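Local coordinates for histone-lysine N-methyltransferase family member SUVH9 (Arabidopsis thaliana, PDB 4NJ5), which takes part in RNA-directed DNA methylation and gene silencing, probably binding methylated DNA and recruiting RNA polymerase V, and lacks methyltransferase activity of its own, at residues 276-285 and 449-460; 189-197 and 226-234. All blocks are in the same frame, centred on the assembly; numbering follows the deposited sequence.

Contact 1 (276-285 and 449-460); sequences PLYYEYLAQT and MDVSKMRNVACY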
loop_
_atom_site.group_PDB
_atom_site.type_symbol
_atom_site.label_atom_id
_atom_site.label_comp_id
_atom_site.label_asym_id
_atom_site.label_seq_id
_atom_site.Cartn_x
_atom_site.Cartn_y
_atom_site.Cartn_z
ATOM N N PRO A 276 6.413 7.378 25.148
ATOM C CA PRO A 276 7.442 6.992 24.172
ATOM C C PRO A 276 8.765 7.750 24.307
ATOM O O PRO A 276 9.811 7.202 23.961
ATOM C CB PRO A 276 6.783 7.311 22.825
ATOM C CG PRO A 276 5.337 7.155 23.082
ATOM C CD PRO A 276 5.128 7.671 24.479
ATOM N N LEU A 277 8.713 8.981 24.806
ATOM C CA LEU A 277 9.915 9.781 25.034
ATOM C C LEU A 277 10.864 9.114 26.032
ATOM O O LEU A 277 12.082 9.209 25.912
ATOM C CB LEU A 277 9.523 11.168 25.547
ATOM C CG LEU A 277 9.687 12.377 24.623
ATOM C CD1 LEU A 277 9.521 11.994 23.167
ATOM C CD2 LEU A 277 8.695 13.467 24.997
ATOM N N TYR A 278 10.292 8.415 27.001
ATOM C CA TYR A 278 11.048 7.843 28.108
ATOM C C TYR A 278 11.796 6.538 27.802
ATOM O O TYR A 278 12.560 6.055 28.629
ATOM C CB TYR A 278 10.113 7.688 29.304
ATOM C CG TYR A 278 9.465 8.988 29.704
ATOM C CD1 TYR A 278 10.220 10.141 29.843
ATOM C CD2 TYR A 278 8.095 9.071 29.916
ATOM C CE1 TYR A 278 9.636 11.335 30.203
ATOM C CE2 TYR A 278 7.502 10.264 30.278
ATOM C CZ TYR A 278 8.282 11.389 30.418
ATOM O OH TYR A 278 7.712 12.583 30.774
ATOM N N TYR A 279 11.574 5.964 26.626
ATOM C CA TYR A 279 12.409 4.850 26.187
ATOM C C TYR A 279 13.665 5.429 25.555
ATOM O O TYR A 279 13.667 6.577 25.104
ATOM C CB TYR A 279 11.694 3.974 25.154
ATOM C CG TYR A 279 10.432 3.312 25.655
ATOM C CD1 TYR A 279 10.477 2.088 26.309
ATOM C CD2 TYR A 279 9.193 3.904 25.453
ATOM C CE1 TYR A 279 9.318 1.479 26.761
ATOM C CE2 TYR A 279 8.035 3.304 25.900
ATOM C CZ TYR A 279 8.102 2.092 26.553
ATOM O OH TYR A 279 6.944 1.497 27.000
ATOM N N GLU A 280 14.732 4.642 25.517
ATOM C CA GLU A 280 15.887 5.011 24.719
ATOM C C GLU A 280 15.655 4.452 23.328
ATOM O O GLU A 280 15.480 3.244 23.160
ATOM C CB GLU A 280 17.172 4.443 25.313
ATOM C CG GLU A 280 18.378 4.593 24.405
ATOM C CD GLU A 280 19.639 4.009 25.002
ATOM O OE1 GLU A 280 19.795 4.056 26.241
ATOM O OE2 GLU A 280 20.472 3.497 24.227
ATOM N N TYR A 281 15.633 5.329 22.331
ATOM C CA TYR A 281 15.376 4.896 20.967
ATOM C C TYR A 281 16.525 4.048 20.436
ATOM O O TYR A 281 17.694 4.389 20.606
ATOM C CB TYR A 281 15.122 6.086 20.040
ATOM C CG TYR A 281 14.477 5.672 18.740
ATOM C CD1 TYR A 281 13.099 5.716 18.583
ATOM C CD2 TYR A 281 15.244 5.208 17.678
ATOM C CE1 TYR A 281 12.506 5.326 17.400
ATOM C CE2 TYR A 281 14.662 4.814 16.494
ATOM C CZ TYR A 281 13.291 4.874 16.359
ATOM O OH TYR A 281 12.706 4.480 15.178
ATOM N N LEU A 282 16.175 2.940 19.792
ATOM C CA LEU A 282 17.159 2.017 19.247
ATOM C C LEU A 282 16.728 1.585 17.849
ATOM O O LEU A 282 15.746 0.861 17.692
ATOM C CB LEU A 282 17.299 0.803 20.163
ATOM C CG LEU A 282 18.278 -0.277 19.705
ATOM C CD1 LEU A 282 19.693 0.284 19.582
ATOM C CD2 LEU A 282 18.242 -1.471 20.647
ATOM N N ALA A 283 17.469 2.029 16.838
ATOM C CA ALA A 283 17.033 1.887 15.451
ATOM C C ALA A 283 17.194 0.471 14.907
ATOM O O ALA A 283 16.472 0.062 13.999
ATOM C CB ALA A 283 17.756 2.887 14.560
ATOM N N GLN A 284 18.145 -0.271 15.459
ATOM C CA GLN A 284 18.387 -1.641 15.027
ATOM C C GLN A 284 18.468 -2.554 16.241
ATOM O O GLN A 284 18.962 -2.149 17.290
ATOM C CB GLN A 284 19.685 -1.732 14.224
ATOM C CG GLN A 284 19.732 -0.841 12.996
ATOM C CD GLN A 284 20.937 -1.133 12.124
ATOM O OE1 GLN A 284 21.024 -2.193 11.500
ATOM N NE2 GLN A 284 21.881 -0.200 12.087
ATOM N N THR A 285 17.984 -3.783 16.094
ATOM C CA THR A 285 18.006 -4.750 17.185
ATOM C C THR A 285 19.420 -4.976 17.713
ATOM O O THR A 285 20.363 -5.142 16.940
ATOM C CB THR A 285 17.385 -6.098 16.761
ATOM O OG1 THR A 285 15.958 -6.012 16.847
ATOM C CG2 THR A 285 17.866 -7.233 17.662
ATOM N N MET A 449 12.800 -11.048 22.816
ATOM C CA MET A 449 13.192 -9.654 22.742
ATOM C C MET A 449 12.594 -8.880 23.899
ATOM O O MET A 449 11.419 -9.047 24.237
ATOM C CB MET A 449 12.715 -9.035 21.428
ATOM C CG MET A 449 13.200 -9.762 20.195
ATOM S SD MET A 449 12.649 -8.980 18.670
ATOM C CE MET A 449 13.461 -7.395 18.796
ATOM N N ASP A 450 13.408 -8.033 24.509
ATOM C CA ASP A 450 12.909 -7.085 25.486
ATOM C C ASP A 450 12.768 -5.734 24.793
ATOM O O ASP A 450 13.699 -5.270 24.132
ATOM C CB ASP A 450 13.866 -6.986 26.673
ATOM C CG ASP A 450 13.311 -6.136 27.794
ATOM O OD1 ASP A 450 12.905 -6.702 28.831
ATOM O OD2 ASP A 450 13.272 -4.900 27.638
ATOM N N VAL A 451 11.596 -5.121 24.934
ATOM C CA VAL A 451 11.344 -3.800 24.371
ATOM C C VAL A 451 10.823 -2.837 25.432
ATOM O O VAL A 451 10.117 -1.880 25.122
ATOM C CB VAL A 451 10.339 -3.858 23.196
ATOM C CG1 VAL A 451 10.943 -4.595 22.011
ATOM C CG2 VAL A 451 9.033 -4.510 23.634
ATOM N N SER A 452 11.179 -3.090 26.684
ATOM C CA SER A 452 10.701 -2.275 27.795
ATOM C C SER A 452 11.624 -1.092 28.081
ATOM O O SER A 452 11.257 -0.179 28.814
ATOM C CB SER A 452 10.568 -3.133 29.054
ATOM O OG SER A 452 11.834 -3.616 29.474
ATOM N N LYS A 453 12.821 -1.118 27.505
ATOM C CA LYS A 453 13.826 -0.096 27.769
ATOM C C LYS A 453 14.308 0.562 26.488
ATOM O O LYS A 453 14.335 1.782 26.377
ATOM C CB LYS A 453 15.011 -0.711 28.524
ATOM C CG LYS A 453 14.681 -1.225 29.911
ATOM C CD LYS A 453 15.904 -1.836 30.582
ATOM C CE LYS A 453 15.604 -2.263 32.010
ATOM N NZ LYS A 453 15.131 -1.119 32.835
ATOM N N MET A 454 14.693 -0.269 25.528
ATOM C CA MET A 454 15.188 0.208 24.248
ATOM C C MET A 454 14.348 -0.380 23.121
ATOM O O MET A 454 14.127 -1.593 23.069
ATOM C CB MET A 454 16.667 -0.148 24.084
ATOM C CG MET A 454 17.558 0.540 25.121
ATOM S SD MET A 454 19.093 -0.331 25.495
ATOM C CE MET A 454 19.958 -0.184 23.933
ATOM N N ARG A 455 13.868 0.491 22.237
ATOM C CA ARG A 455 12.934 0.108 21.186
ATOM C C ARG A 455 12.880 1.187 20.112
ATOM O O ARG A 455 13.294 2.324 20.344
ATOM C CB ARG A 455 11.537 -0.059 21.777
ATOM C CG ARG A 455 11.126 1.115 22.652
ATOM C CD ARG A 455 9.627 1.243 22.758
ATOM N NE ARG A 455 9.020 0.152 23.512
ATOM C CZ ARG A 455 7.721 -0.127 23.487
ATOM N NH1 ARG A 455 6.904 0.597 22.733
ATOM N NH2 ARG A 455 7.241 -1.132 24.203
ATOM N N ASN A 456 12.362 0.826 18.941
ATOM C CA ASN A 456 12.140 1.779 17.858
ATOM C C ASN A 456 10.646 2.005 17.633
ATOM O O ASN A 456 9.814 1.536 18.412
ATOM C CB ASN A 456 12.778 1.284 16.563
ATOM C CG ASN A 456 12.026 0.108 15.950
ATOM O OD1 ASN A 456 11.443 -0.714 16.659
ATOM N ND2 ASN A 456 12.042 0.026 14.625
ATOM N N VAL A 457 10.319 2.709 16.553
ATOM C CA VAL A 457 8.937 3.061 16.231
ATOM C C VAL A 457 8.035 1.826 16.137
ATOM O O VAL A 457 6.903 1.828 16.636
ATOM C CB VAL A 457 8.863 3.895 14.918
ATOM C CG1 VAL A 457 9.568 3.173 13.767
ATOM C CG2 VAL A 457 7.421 4.230 14.557
ATOM N N ALA A 458 8.568 0.763 15.539
ATOM C CA ALA A 458 7.812 -0.456 15.264
ATOM C C ALA A 458 7.235 -1.112 16.517
ATOM O O ALA A 458 6.281 -1.884 16.436
ATOM C CB ALA A 458 8.679 -1.450 14.502
ATOM N N CYS A 459 7.816 -0.806 17.672
ATOM C CA CYS A 459 7.383 -1.424 18.916
ATOM C C CYS A 459 6.109 -0.788 19.453
ATOM O O CYS A 459 5.532 -1.266 20.429
ATOM C CB CYS A 459 8.500 -1.377 19.957
ATOM S SG CYS A 459 9.945 -2.367 19.499
ATOM N N TYR A 460 5.666 0.284 18.806
ATOM C CA TYR A 460 4.407 0.910 19.184
ATOM C C TYR A 460 3.266 0.427 18.278
ATOM O O TYR A 460 2.115 0.837 18.438
ATOM C CB TYR A 460 4.532 2.438 19.158
ATOM C CG TYR A 460 5.649 2.978 20.029
ATOM C CD1 TYR A 460 5.436 3.258 21.372
ATOM C CD2 TYR A 460 6.917 3.209 19.505
ATOM C CE1 TYR A 460 6.457 3.751 22.173
ATOM C CE2 TYR A 460 7.945 3.703 20.298
ATOM C CZ TYR A 460 7.707 3.972 21.629
ATOM O OH TYR A 460 8.721 4.464 22.419
#
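The carbonyl oxygen of V451 is gripped by two nitrogens of R455, whose guanidinium at the same time stacks on the ring of Y279 across the contact. R455 NE gives the shorter bond, 2.8 Å to V451 O, in the carbonyl plane; NH2 reaches the same oxygen from above that plane. This side-on grip fixes the rotation of the guanidinium, and its plane stays within 17° of the Y279 ring, with CZ 4.2 Å from the ring centroid. With CG of R455 between the backbone N and the carbonyl carbon (chi1 49°), CD comes over the face of Y279 in a CH-pi contact, 3.7 Å from the ring centroid, and a bend at chi3 turns the guanidinium along the ring toward V451 O. An alanine here removes the stacked group and both donors, which would probably open a gap over the face of Y279 and leave V451 O without these two bonds. The ring of Y460 turns its edge to Y279 in an offset edge-to-face pair, planes 78° apart, while Y460 CE1 touches P276 CB at 3.6 Å. Between the backbones a short parallel pairing joins 280-281 to 454-455: E280 N bonds to K453 O and L282 N to R455 O, both at 3.0 Å, and the return bond from R455 N to E280 O is weak. The side chains of E280 and M454 run alongside each other on one face of this pair. Beyond it, the ring of Y281 rests over N456 CA, and its hydroxyl accepts V457 N at 3.3 Å as well as bonding to E260. The N456 amide bonds to E389 and A391, anchoring the SET segment beside strand 386-389. P276 and Y281 pack on strand 264-267, V457 and Y460 on strand 373-377.

Contact 2 (189-197 and 226-234); sequences RVYVYDGLF and EMGSSVLKF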
loop_
_atom_site.group_PDB
_atom_site.type_symbol
_atom_site.label_atom_id
_atom_site.label_comp_id
_atom_site.label_asym_id
_atom_site.label_seq_id
_atom_site.Cartn_x
_atom_site.Cartn_y
_atom_site.Cartn_z
ATOM N N ARG A 189 1.381 8.439 -10.110
ATOM C CA ARG A 189 0.170 9.035 -9.547
ATOM C C ARG A 189 -0.582 8.105 -8.597
ATOM O O ARG A 189 -0.339 6.901 -8.561
ATOM C CB ARG A 189 -0.771 9.515 -10.662
ATOM C CG ARG A 189 -1.817 8.491 -11.101
ATOM C CD ARG A 189 -1.193 7.244 -11.714
ATOM N NE ARG A 189 -0.626 7.494 -13.033
ATOM C CZ ARG A 189 -0.045 6.563 -13.782
ATOM N NH1 ARG A 189 0.049 5.315 -13.338
ATOM N NH2 ARG A 189 0.439 6.878 -14.976
ATOM N N VAL A 190 -1.510 8.681 -7.841
ATOM C CA VAL A 190 -2.361 7.926 -6.935
ATOM C C VAL A 190 -3.836 8.174 -7.268
ATOM O O VAL A 190 -4.257 9.324 -7.426
ATOM C CB VAL A 190 -2.086 8.314 -5.461
ATOM C CG1 VAL A 190 -3.183 7.795 -4.546
ATOM C CG2 VAL A 190 -0.723 7.799 -5.018
ATOM N N TYR A 191 -4.608 7.097 -7.394
ATOM C CA TYR A 191 -6.058 7.206 -7.554
ATOM C C TYR A 191 -6.751 6.816 -6.260
ATOM O O TYR A 191 -6.514 5.736 -5.719
ATOM C CB TYR A 191 -6.566 6.340 -8.714
ATOM C CG TYR A 191 -5.998 6.760 -10.044
ATOM C CD1 TYR A 191 -6.347 7.977 -10.611
ATOM C CD2 TYR A 191 -5.094 5.956 -10.720
ATOM C CE1 TYR A 191 -5.816 8.378 -11.817
ATOM C CE2 TYR A 191 -4.559 6.345 -11.928
ATOM C CZ TYR A 191 -4.919 7.561 -12.471
ATOM O OH TYR A 191 -4.387 7.955 -13.676
ATOM N N VAL A 192 -7.601 7.705 -5.759
ATOM C CA VAL A 192 -8.298 7.445 -4.510
ATOM C C VAL A 192 -9.811 7.524 -4.693
ATOM O O VAL A 192 -10.327 8.420 -5.358
ATOM C CB VAL A 192 -7.819 8.389 -3.379
ATOM C CG1 VAL A 192 -8.082 9.845 -3.733
ATOM C CG2 VAL A 192 -8.477 8.015 -2.057
ATOM N N TYR A 193 -10.518 6.559 -4.121
ATOM C CA TYR A 193 -11.969 6.527 -4.207
ATOM C C TYR A 193 -12.572 7.452 -3.153
ATOM O O TYR A 193 -12.302 7.302 -1.966
ATOM C CB TYR A 193 -12.457 5.091 -4.035
ATOM C CG TYR A 193 -13.955 4.942 -3.962
ATOM C CD1 TYR A 193 -14.771 5.400 -4.988
ATOM C CD2 TYR A 193 -14.556 4.317 -2.873
ATOM C CE1 TYR A 193 -16.145 5.256 -4.925
ATOM C CE2 TYR A 193 -15.927 4.168 -2.803
ATOM C CZ TYR A 193 -16.716 4.637 -3.832
ATOM O OH TYR A 193 -18.079 4.493 -3.763
ATOM N N ASP A 194 -13.374 8.419 -3.591
ATOM C CA ASP A 194 -13.967 9.392 -2.676
ATOM C C ASP A 194 -15.454 9.156 -2.417
ATOM O O ASP A 194 -16.108 9.966 -1.763
ATOM C CB ASP A 194 -13.754 10.825 -3.180
ATOM C CG ASP A 194 -12.384 11.377 -2.825
ATOM O OD1 ASP A 194 -11.741 10.844 -1.893
ATOM O OD2 ASP A 194 -11.955 12.356 -3.475
ATOM N N GLY A 195 -15.991 8.058 -2.935
ATOM C CA GLY A 195 -17.371 7.706 -2.655
ATOM C C GLY A 195 -18.389 8.159 -3.687
ATOM O O GLY A 195 -18.087 8.275 -4.880
ATOM N N LEU A 196 -19.603 8.428 -3.213
ATOM C CA LEU A 196 -20.744 8.669 -4.087
ATOM C C LEU A 196 -21.180 10.130 -4.122
ATOM O O LEU A 196 -21.255 10.799 -3.094
ATOM C CB LEU A 196 -21.918 7.780 -3.671
ATOM C CG LEU A 196 -21.601 6.283 -3.655
ATOM C CD1 LEU A 196 -22.776 5.473 -3.130
ATOM C CD2 LEU A 196 -21.197 5.820 -5.048
ATOM N N PHE A 197 -21.464 10.609 -5.325
ATOM C CA PHE A 197 -21.905 11.974 -5.555
ATOM C C PHE A 197 -23.155 11.910 -6.418
ATOM O O PHE A 197 -23.382 10.924 -7.111
ATOM C CB PHE A 197 -20.826 12.759 -6.309
ATOM C CG PHE A 197 -19.652 13.180 -5.460
ATOM C CD1 PHE A 197 -18.789 12.241 -4.916
ATOM C CD2 PHE A 197 -19.393 14.525 -5.242
ATOM C CE1 PHE A 197 -17.701 12.635 -4.154
ATOM C CE2 PHE A 197 -18.316 14.925 -4.477
ATOM C CZ PHE A 197 -17.465 13.979 -3.933
ATOM N N GLU A 226 -15.088 10.027 5.609
ATOM C CA GLU A 226 -14.225 11.079 5.088
ATOM C C GLU A 226 -13.615 10.666 3.751
ATOM O O GLU A 226 -13.239 9.511 3.560
ATOM C CB GLU A 226 -13.108 11.392 6.094
ATOM C CG GLU A 226 -12.284 12.633 5.762
ATOM C CD GLU A 226 -11.130 12.861 6.731
ATOM O OE1 GLU A 226 -10.922 12.021 7.634
ATOM O OE2 GLU A 226 -10.425 13.882 6.586
ATOM N N MET A 227 -13.529 11.613 2.825
ATOM C CA MET A 227 -12.913 11.352 1.535
ATOM C C MET A 227 -11.434 11.023 1.687
ATOM O O MET A 227 -10.742 11.592 2.533
ATOM C CB MET A 227 -13.087 12.552 0.606
ATOM C CG MET A 227 -14.508 12.757 0.136
ATOM S SD MET A 227 -14.657 14.083 -1.071
ATOM C CE MET A 227 -13.969 15.445 -0.131
ATOM N N GLY A 228 -10.956 10.100 0.861
ATOM C CA GLY A 228 -9.558 9.720 0.868
ATOM C C GLY A 228 -8.640 10.821 0.374
ATOM O O GLY A 228 -7.511 10.943 0.846
ATOM N N SER A 229 -9.110 11.625 -0.578
ATOM C CA SER A 229 -8.291 12.723 -1.094
ATOM C C SER A 229 -7.980 13.750 0.004
ATOM O O SER A 229 -6.880 14.305 0.059
ATOM C CB SER A 229 -8.943 13.382 -2.320
ATOM O OG SER A 229 -10.261 13.825 -2.054
ATOM N N SER A 230 -8.948 13.974 0.888
ATOM C CA SER A 230 -8.754 14.851 2.037
ATOM C C SER A 230 -7.675 14.304 2.970
ATOM O O SER A 230 -6.818 15.050 3.455
ATOM C CB SER A 230 -10.067 15.024 2.800
ATOM O OG SER A 230 -11.081 15.527 1.948
ATOM N N VAL A 231 -7.726 12.998 3.214
ATOM C CA VAL A 231 -6.728 12.327 4.038
ATOM C C VAL A 231 -5.338 12.457 3.407
ATOM O O VAL A 231 -4.347 12.703 4.099
ATOM C CB VAL A 231 -7.097 10.838 4.260
ATOM C CG1 VAL A 231 -6.032 10.132 5.082
ATOM C CG2 VAL A 231 -8.460 10.725 4.946
ATOM N N LEU A 232 -5.281 12.311 2.086
ATOM C CA LEU A 232 -4.032 12.448 1.343
ATOM C C LEU A 232 -3.424 13.836 1.520
ATOM O O LEU A 232 -2.248 13.977 1.894
ATOM C CB LEU A 232 -4.265 12.174 -0.147
ATOM C CG LEU A 232 -3.848 10.821 -0.735
ATOM C CD1 LEU A 232 -3.577 9.805 0.351
ATOM C CD2 LEU A 232 -4.913 10.299 -1.686
ATOM N N LYS A 233 -4.231 14.860 1.248
ATOM C CA LYS A 233 -3.760 16.238 1.353
ATOM C C LYS A 233 -3.320 16.550 2.782
ATOM O O LYS A 233 -2.303 17.208 3.004
ATOM C CB LYS A 233 -4.834 17.218 0.868
ATOM C CG LYS A 233 -5.127 17.105 -0.626
ATOM C CD LYS A 233 -5.859 18.328 -1.171
ATOM C CE LYS A 233 -7.348 18.062 -1.361
ATOM N NZ LYS A 233 -8.030 19.180 -2.079
ATOM N N PHE A 234 -4.084 16.040 3.743
ATOM C CA PHE A 234 -3.767 16.191 5.157
ATOM C C PHE A 234 -2.400 15.596 5.514
ATOM O O PHE A 234 -1.579 16.248 6.176
ATOM C CB PHE A 234 -4.869 15.545 5.999
ATOM C CG PHE A 234 -4.713 15.763 7.471
ATOM C CD1 PHE A 234 -5.091 16.963 8.050
ATOM C CD2 PHE A 234 -4.195 14.766 8.279
ATOM C CE1 PHE A 234 -4.949 17.166 9.411
ATOM C CE2 PHE A 234 -4.051 14.963 9.639
ATOM C CZ PHE A 234 -4.428 16.165 10.207
#
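The F197 ring meets M227 at its edge, where the sulfur SD lies near the ring plane, 4.0 Å from F197 CZ, in a Met-aromatic contact. Earlier on the strand, the Y193 ring carries the backbone N of G195 over the centre of one face. The third flat group, the D194 carboxylate, holds the start of helix 228-240. Its OD1 takes S229 N on the syn lone pair at 3.0 Å in a nearly straight bond (168°), while OD2 pairs with S229 OG at 2.7 Å on its own syn side, 25° out of the carboxylate plane. With OG between the backbone N and the carbonyl carbon (chi1 55°), the hydroxyl comes to OD2 while the backbone N of the same serine holds OD1. OD2 also forms a salt bridge with R178, and this arginine and the helix start would probably favour the charged form of D194. V192 packs CG2 against G228 CA at 3.6 Å, where a beta carbon would clash, and meets L232 CD2 with CG1. The helix thus lies against the curved mixed sheet characteristic of the SRA domain, pinned by an acidic strand residue bonded to its first turn.

Following the chain from the N terminus, contact 2 comes first: strand 190-206 turns back through strand 212-220, and helix 228-240 then returns to the strand, closing a short loop within the SRA part of the fold. Contact 1 opens only afterwards and closes a far longer excursion, bringing 276-285 of the pre-SET region to 449-460 of the SET domain. The 163 residues between them include the cysteines of the triangular three-zinc cluster and much of the SET domain. The two contacts are in series, neither nested nor crossed. The centres of contact 1 and contact 2 lie about 34 Å apart. The nearest atoms of contact 1 and contact 2 are about 16 Å apart, so they fasten separate parts of one chain.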